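Side-chain contacts in putative esterase MT1895 (Mycobacterium tuberculosis, PDB 3S4K), which probably hydrolyses acyl-CoA thioesters, perhaps including 1,4-dihydroxy-2-naphthoyl-CoA, as a hot-dog-fold enzyme of the PaaI thioesterase family: residues 119-122 with 128-131; 35-40 with 68-73; 23-28 with 59-64. All blocks are in the same frame, centred on the assembly; numbering follows the deposited sequence. Where two conformers were deposited one is given.

Contact 1: 119-122 with 128-131; sequences LVTI and RVVA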
loop_
_atom_site.group_PDB
_atom_site.type_symbol
_atom_site.label_atom_id
_atom_site.label_comp_id
_atom_site.label_asym_id
_atom_site.label_seq_id
_atom_site.Cartn_x
_atom_site.Cartn_y
_atom_site.Cartn_z
ATOM N N LEU A 119 -2.890 10.661 9.724
ATOM C CA LEU A 119 -2.920 11.150 8.339
ATOM C C LEU A 119 -1.483 11.342 7.846
ATOM O O LEU A 119 -0.659 11.966 8.527
ATOM C CB LEU A 119 -3.630 12.503 8.269
ATOM C CG LEU A 119 -3.466 13.273 6.968
ATOM C CD1 LEU A 119 -4.166 12.520 5.856
ATOM C CD2 LEU A 119 -4.065 14.680 7.111
ATOM N N VAL A 120 -1.194 10.825 6.658
ATOM C CA VAL A 120 0.108 11.006 6.033
ATOM C C VAL A 120 -0.103 11.602 4.654
ATOM O O VAL A 120 -0.899 11.081 3.858
ATOM C CB VAL A 120 0.860 9.676 5.901
ATOM C CG1 VAL A 120 2.261 9.905 5.302
ATOM C CG2 VAL A 120 0.915 8.949 7.256
ATOM N N THR A 121 0.617 12.690 4.379
ATOM C CA THR A 121 0.528 13.410 3.102
ATOM C C THR A 121 1.895 13.332 2.435
ATOM O O THR A 121 2.916 13.695 3.040
ATOM C CB THR A 121 0.099 14.890 3.287
ATOM O OG1 THR A 121 -1.091 14.941 4.085
ATOM C CG2 THR A 121 -0.131 15.611 1.919
ATOM N N ILE A 122 1.901 12.905 1.177
ATOM C CA ILE A 122 3.131 12.774 0.396
ATOM C C ILE A 122 3.185 13.854 -0.671
ATOM O O ILE A 122 2.252 13.989 -1.463
ATOM C CB ILE A 122 3.214 11.413 -0.309
ATOM C CG1 ILE A 122 2.872 10.286 0.672
ATOM C CG2 ILE A 122 4.588 11.220 -0.886
ATOM C CD1 ILE A 122 3.475 8.945 0.282
ATOM N N ARG A 128 3.654 19.652 -4.576
ATOM C CA ARG A 128 2.350 19.147 -4.986
ATOM C C ARG A 128 2.103 17.803 -4.310
ATOM O O ARG A 128 3.009 16.966 -4.206
ATOM C CB ARG A 128 2.249 19.000 -6.524
ATOM C CG ARG A 128 2.346 20.338 -7.261
ATOM C CD ARG A 128 2.060 20.217 -8.729
ATOM N NE ARG A 128 1.827 21.528 -9.344
ATOM C CZ ARG A 128 2.785 22.352 -9.781
ATOM N NH1 ARG A 128 4.071 22.032 -9.659
ATOM N NH2 ARG A 128 2.459 23.513 -10.343
ATOM N N VAL A 129 0.873 17.613 -3.852
ATOM C CA VAL A 129 0.500 16.349 -3.234
ATOM C C VAL A 129 0.406 15.277 -4.313
ATOM O O VAL A 129 -0.286 15.452 -5.321
ATOM C CB VAL A 129 -0.834 16.463 -2.466
ATOM C CG1 VAL A 129 -1.260 15.118 -1.900
ATOM C CG2 VAL A 129 -0.723 17.488 -1.320
ATOM N N VAL A 130 1.109 14.174 -4.081
ATOM C CA VAL A 130 1.066 12.995 -4.951
ATOM C C VAL A 130 0.192 11.874 -4.396
ATOM O O VAL A 130 -0.430 11.144 -5.188
ATOM C CB VAL A 130 2.496 12.465 -5.338
ATOM C CG1 VAL A 130 3.247 13.498 -6.177
ATOM C CG2 VAL A 130 3.311 12.076 -4.133
ATOM N N ALA A 131 0.114 11.743 -3.075
ATOM C CA ALA A 131 -0.746 10.759 -2.408
ATOM C C ALA A 131 -1.027 11.230 -0.983
ATOM O O ALA A 131 -0.232 12.001 -0.412
ATOM C CB ALA A 131 -0.095 9.359 -2.416
#
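Ile-122 faces both Val-130 and Ala-131 across an antiparallel pair of strands, and this two-against-one arrangement is a classic beta bulge, set here beside the turn that joins strands 115-123 and 129-140, a hairpin of the hot-dog sheet. The backbone of Val-130 departs from the extended shape, with psi at -32°, and the extra residue is thereby taken up. Ile-122 N gives a nearly straight bond to Ala-131 O (2.8 Å, 163° at the hydrogen). The carbonyl of Ile-122 serves both bulge residues: Val-130 N lies 2.9 Å from Ile-122 O, whereas Ala-131 N reaches Ile-122 O only weakly, at 3.5 Å. A CA-H contact from Val-129 adds to the crowd around the same oxygen.

The side chain of Ile-122, modelled in two conformers, shows how apolar atoms fill in around these bonds; the following holds for one of them. Its CB rests 3.5 Å from Ala-131 O, close by the backbone bond. At the branch, CG2 goes to Val-130, meeting its CG2 at 3.6 Å as the two side chains cross at about a right angle. With chi1 at -47°, CG1 is swung back beside the backbone N, where it comes within 3.7 Å of Ala-131 O and sits more loosely against the methyl of Ala-131. The tip, CD1, turns to helix 56-75. Tyr-59 of that helix also touches Val-130 and Ala-131, so the side chains at the bulge pack under the helix.

Thr-121 and Val-129 meet on the other face, where Thr-121 also touches Arg-132. The threonine methyl, placed opposite the backbone N, lies across the branch of the valine, with Thr-121 CG2 packed 3.8 Å from Val-129 CG2.

Contact 2: 35-40 with 68-73; sequences DGARAQ and SMAAFA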
loop_
_atom_site.group_PDB
_atom_site.type_symbol
_atom_site.label_atom_id
_atom_site.label_comp_id
_atom_site.label_asym_id
_atom_site.label_seq_id
_atom_site.Cartn_x
_atom_site.Cartn_y
_atom_site.Cartn_z
ATOM N N ASP A 35 4.261 13.454 18.309
ATOM C CA ASP A 35 3.261 14.200 17.545
ATOM C C ASP A 35 3.329 13.969 16.056
ATOM O O ASP A 35 2.508 14.522 15.317
ATOM C CB ASP A 35 3.349 15.686 17.840
ATOM C CG ASP A 35 2.901 16.013 19.253
ATOM O OD1 ASP A 35 2.095 15.252 19.843
ATOM O OD2 ASP A 35 3.375 17.019 19.778
ATOM N N GLY A 36 4.285 13.146 15.622
ATOM C CA GLY A 36 4.394 12.794 14.225
ATOM C C GLY A 36 5.746 12.286 13.771
ATOM O O GLY A 36 6.657 12.103 14.561
ATOM N N ALA A 37 5.816 12.036 12.467
ATOM C CA ALA A 37 7.011 11.593 11.793
ATOM C C ALA A 37 7.054 12.081 10.358
ATOM O O ALA A 37 6.012 12.416 9.744
ATOM C CB ALA A 37 7.134 10.064 11.834
ATOM N N ARG A 38 8.266 12.152 9.841
ATOM C CA ARG A 38 8.520 12.556 8.464
ATOM C C ARG A 38 9.607 11.666 7.860
ATOM O O ARG A 38 10.604 11.346 8.513
ATOM C CB ARG A 38 8.907 14.039 8.366
ATOM C CG ARG A 38 7.833 15.012 8.951
ATOM C CD ARG A 38 8.226 16.464 8.809
ATOM N NE ARG A 38 7.435 17.242 9.767
ATOM C CZ ARG A 38 6.603 18.248 9.491
ATOM N NH1 ARG A 38 6.455 18.739 8.257
ATOM N NH2 ARG A 38 5.923 18.800 10.502
ATOM N N ALA A 39 9.404 11.270 6.605
ATOM C CA ALA A 39 10.394 10.469 5.898
ATOM C C ALA A 39 10.296 10.710 4.419
ATOM O O ALA A 39 9.335 11.312 3.931
ATOM C CB ALA A 39 10.213 8.963 6.208
ATOM N N GLN A 40 11.308 10.242 3.701
ATOM C CA GLN A 40 11.454 10.597 2.307
ATOM C C GLN A 40 12.134 9.492 1.533
ATOM O O GLN A 40 12.940 8.744 2.092
ATOM C CB GLN A 40 12.261 11.868 2.203
ATOM C CG GLN A 40 13.691 11.739 2.711
ATOM C CD GLN A 40 14.316 13.101 2.976
ATOM O OE1 GLN A 40 13.666 13.991 3.508
ATOM N NE2 GLN A 40 15.568 13.257 2.607
ATOM N N SER A 68 2.887 4.223 11.207
ATOM C CA SER A 68 3.150 3.228 12.241
ATOM C C SER A 68 4.267 3.669 13.170
ATOM O O SER A 68 4.181 3.432 14.369
ATOM C CB SER A 68 3.473 1.850 11.651
ATOM O OG SER A 68 2.500 1.466 10.704
ATOM N N MET A 69 5.308 4.339 12.644
ATOM C CA MET A 69 6.416 4.757 13.502
ATOM C C MET A 69 5.977 5.910 14.422
ATOM O O MET A 69 6.307 5.918 15.616
ATOM C CB MET A 69 7.655 5.136 12.677
ATOM C CG MET A 69 8.256 3.956 11.913
ATOM S SD MET A 69 8.843 2.602 12.969
ATOM C CE MET A 69 9.851 3.552 14.035
ATOM N N ALA A 70 5.191 6.845 13.885
ATOM C CA ALA A 70 4.611 7.919 14.702
ATOM C C ALA A 70 3.761 7.300 15.829
ATOM O O ALA A 70 3.826 7.713 17.006
ATOM C CB ALA A 70 3.761 8.872 13.839
ATOM N N ALA A 71 2.965 6.304 15.460
ATOM C CA ALA A 71 2.044 5.667 16.409
ATOM C C ALA A 71 2.800 4.963 17.525
ATOM O O ALA A 71 2.443 5.062 18.694
ATOM C CB ALA A 71 1.101 4.713 15.678
ATOM N N PHE A 72 3.875 4.275 17.165
ATOM C CA PHE A 72 4.693 3.611 18.159
ATOM C C PHE A 72 5.359 4.634 19.081
ATOM O O PHE A 72 5.403 4.452 20.291
ATOM C CB PHE A 72 5.738 2.771 17.474
ATOM C CG PHE A 72 6.568 1.983 18.417
ATOM C CD1 PHE A 72 6.192 0.696 18.782
ATOM C CD2 PHE A 72 7.744 2.516 18.939
ATOM C CE1 PHE A 72 6.978 -0.059 19.660
ATOM C CE2 PHE A 72 8.531 1.771 19.820
ATOM C CZ PHE A 72 8.143 0.488 20.189
ATOM N N ALA A 73 5.860 5.720 18.503
ATOM C CA ALA A 73 6.471 6.767 19.299
ATOM C C ALA A 73 5.494 7.380 20.290
ATOM O O ALA A 73 5.853 7.604 21.434
ATOM C CB ALA A 73 7.090 7.865 18.403
#
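Gly-36, at the start of strand 36-43, and Ala-70, on helix 56-75, bring their backbones to within 4.9 Å, measured from Gly-36 CA to Ala-70 CA. Such an approach of helix to strand illustrates how small residues let main chains come together: one partner has no side chain and the other offers a single methyl. The glycine also has an unusual conformation (phi 159°), in which a CB would run into the carbonyl oxygen of the preceding residue, so its lack of a side chain suits the chain path as well.

The methyl of Ala-70 is directed at the strand and settles over the flat face of the peptide group joining Gly-36 to Ala-37. Ala-70 CB lies 3.9 Å from Gly-36 C and 4.0 Å from Ala-37 N. Ala-37 completes the contact by pointing its own methyl at the helix, and the two CB atoms of Ala-37 and Ala-70 lie 4.1 Å apart. No hydrogen bond crosses between the segments; the attraction is purely van der Waals. Backbone polar groups find partners away from this interface: Phe-72 N bonds Ser-68 O within the helix, and Ala-37 pairs with Ala-106 of the neighbouring strand 100-108.

This is the hot-dog theme of a long helix lying against a curved antiparallel sheet, seen near the C-terminal part of the helix. Ala-37 touches Leu-32 of strand 28-33, Ala-70 packs on Trp-118 of strand 115-123, and the adjoining Ala-71 reaches both Trp-118 and Leu-137 of strand 129-140.

Contact 3: 23-28 with 59-64; sequences SELGLQ and YCAMIE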
loop_
_atom_site.group_PDB
_atom_site.type_symbol
_atom_site.label_atom_id
_atom_site.label_comp_id
_atom_site.label_asym_id
_atom_site.label_seq_id
_atom_site.Cartn_x
_atom_site.Cartn_y
_atom_site.Cartn_z
ATOM N N SER A 23 14.050 -0.348 3.850
ATOM C CA SER A 23 15.331 -0.337 3.130
ATOM C C SER A 23 15.142 -0.608 1.635
ATOM O O SER A 23 15.838 -0.013 0.798
ATOM C CB SER A 23 16.306 -1.343 3.731
ATOM O OG SER A 23 17.569 -1.284 3.073
ATOM N N GLU A 24 14.218 -1.505 1.291
ATOM C CA GLU A 24 13.916 -1.777 -0.111
ATOM C C GLU A 24 13.320 -0.572 -0.826
ATOM O O GLU A 24 13.588 -0.356 -2.003
ATOM C CB GLU A 24 12.972 -2.974 -0.252
ATOM C CG GLU A 24 13.587 -4.308 0.177
ATOM C CD GLU A 24 14.903 -4.621 -0.532
ATOM O OE1 GLU A 24 14.889 -4.861 -1.748
ATOM O OE2 GLU A 24 15.957 -4.617 0.130
ATOM N N LEU A 25 12.496 0.189 -0.109
ATOM C CA LEU A 25 11.889 1.389 -0.639
ATOM C C LEU A 25 12.878 2.537 -0.767
ATOM O O LEU A 25 12.636 3.442 -1.542
ATOM C CB LEU A 25 10.733 1.863 0.247
ATOM C CG LEU A 25 9.527 0.936 0.400
ATOM C CD1 LEU A 25 8.520 1.483 1.432
ATOM C CD2 LEU A 25 8.842 0.727 -0.938
ATOM N N GLY A 26 13.949 2.518 0.022
ATOM C CA GLY A 26 14.850 3.672 0.142
ATOM C C GLY A 26 14.307 4.750 1.077
ATOM O O GLY A 26 14.693 5.920 0.979
ATOM N N LEU A 27 13.428 4.350 1.993
ATOM C CA LEU A 27 12.745 5.292 2.878
ATOM C C LEU A 27 13.670 5.664 4.029
ATOM O O LEU A 27 14.143 4.781 4.759
ATOM C CB LEU A 27 11.437 4.682 3.422
ATOM C CG LEU A 27 10.502 5.638 4.173
ATOM C CD1 LEU A 27 10.028 6.800 3.309
ATOM C CD2 LEU A 27 9.302 4.878 4.769
ATOM N N GLN A 28 13.891 6.962 4.219
ATOM C CA GLN A 28 14.777 7.486 5.268
ATOM C C GLN A 28 14.007 8.489 6.127
ATOM O O GLN A 28 13.455 9.444 5.590
ATOM C CB GLN A 28 15.989 8.161 4.625
ATOM C CG GLN A 28 16.946 7.166 3.997
ATOM C CD GLN A 28 18.176 7.817 3.387
ATOM O OE1 GLN A 28 18.293 9.047 3.321
ATOM N NE2 GLN A 28 19.110 6.990 2.943
ATOM N N TYR A 59 3.536 4.406 -2.416
ATOM C CA TYR A 59 2.903 5.410 -1.563
ATOM C C TYR A 59 2.119 4.775 -0.417
ATOM O O TYR A 59 2.234 5.220 0.721
ATOM C CB TYR A 59 1.966 6.324 -2.353
ATOM C CG TYR A 59 2.659 7.154 -3.414
ATOM C CD1 TYR A 59 3.801 7.875 -3.126
ATOM C CD2 TYR A 59 2.125 7.263 -4.688
ATOM C CE1 TYR A 59 4.438 8.640 -4.097
ATOM C CE2 TYR A 59 2.744 8.031 -5.671
ATOM C CZ TYR A 59 3.883 8.719 -5.374
ATOM O OH TYR A 59 4.481 9.487 -6.348
ATOM N N CYS A 60 1.300 3.776 -0.716
ATOM C CA CYS A 60 0.678 2.996 0.362
ATOM C C CYS A 60 1.667 2.571 1.443
ATOM O O CYS A 60 1.410 2.712 2.627
ATOM C CB CYS A 60 -0.002 1.781 -0.207
ATOM S SG CYS A 60 -1.394 2.137 -1.275
ATOM N N ALA A 61 2.813 2.052 1.020
ATOM C CA ALA A 61 3.805 1.539 1.941
ATOM C C ALA A 61 4.476 2.633 2.761
ATOM O O ALA A 61 4.697 2.510 3.969
ATOM C CB ALA A 61 4.862 0.722 1.151
ATOM N N MET A 62 4.800 3.721 2.081
ATOM C CA MET A 62 5.361 4.925 2.712
ATOM C C MET A 62 4.434 5.430 3.806
ATOM O O MET A 62 4.848 5.705 4.946
ATOM C CB MET A 62 5.504 6.059 1.695
ATOM C CG MET A 62 6.794 6.115 0.923
ATOM S SD MET A 62 6.922 7.740 0.120
ATOM C CE MET A 62 7.379 8.830 1.463
ATOM N N ILE A 63 3.166 5.553 3.451
ATOM C CA ILE A 63 2.127 6.022 4.358
ATOM C C ILE A 63 2.042 5.072 5.547
ATOM O O ILE A 63 2.006 5.501 6.685
ATOM C CB ILE A 63 0.793 6.192 3.576
ATOM C CG1 ILE A 63 0.870 7.460 2.732
ATOM C CG2 ILE A 63 -0.473 6.173 4.511
ATOM C CD1 ILE A 63 -0.077 7.479 1.552
ATOM N N GLU A 64 2.090 3.773 5.286
ATOM C CA GLU A 64 2.014 2.780 6.366
ATOM C C GLU A 64 3.180 2.906 7.353
ATOM O O GLU A 64 2.979 2.921 8.582
ATOM C CB GLU A 64 1.954 1.373 5.753
ATOM C CG GLU A 64 1.779 0.238 6.768
ATOM C CD GLU A 64 0.381 0.130 7.334
ATOM O OE1 GLU A 64 -0.534 0.834 6.849
ATOM O OE2 GLU A 64 0.201 -0.682 8.282
#
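ND2 of Asn-89, from strand 83-93, is gripped by two oxygens, Cys-60 O and Glu-64 OE1, and so ties to the sheet the same helical turn whose Ala-61 and Met-62 receive Leu-25 and Leu-27. Within the turn the ordinary helix bonds are sound, Ile-63 N lying 2.9 Å from Tyr-59 O. Across the contact itself everything is apolar.

Two leucines divide the work. Leu-25, in the last turn of helix 20-25, is directed toward helix 56-75 and presents CD1 to the methyl of Ala-61, Leu-25 CD1 and Ala-61 CB being 3.7 Å apart. A chi2 of 174° carries CD1 out as the far tip of the side chain, and it is this branch that touches Ala-61. Leu-27 meets the next residue, further round the helix, with its CG placed opposite the backbone N at chi1 -170°. Its CD1 lies 3.8 Å from Met-62 CE, and Leu-27 CD1 is 4.1 Å from Met-62 CG. The thioether chain, bent at chi3, thus lays both its near carbon and its terminal methyl beside the leucine, and the two side chains cross obliquely. Met-62 was modelled in two conformers, and this holds for one of them.

What brings both leucines to one side is the end of the short helix: Gly-26, with positive phi, is the C-prime residue of a Schellman motif, which turns the chain between them.

The contact thus packs the N-terminal helix 20-25 and the chain after it on the long central helix of the hot-dog fold, beside the subunit interface. Leu-41 of strand 36-43 touches Leu-25 and Met-62. Leu-25 also packs on Phe-21 of the second subunit, and Cys-60 of helix 56-75 on Cys-60 of that subunit.

How the contacts relate
Helix 56-75 is the common thread: contacts 2 and 3 both use it, at successive places along its length, while contact 1 belongs to the sheet it lies against. Contacts 2 and 3 are buried and apolar; contact 1, at a hairpin end, is only partly buried and carries the hydrogen bonds. Contacts 1 and 3 nevertheless touch, for Val-130 CG2 lies 3.6 Å from Tyr-59 OH and, in the given conformers, Ile-122 packs on Tyr-59 and Met-62. Contacts 2 and 3 are joined by the probable hydrogen bond of Gln-28 N to Gln-40 O. Contact 3 alone borders the second subunit. Contacts 1 and 2 share the sheet without meeting, their centres about 15 Å apart.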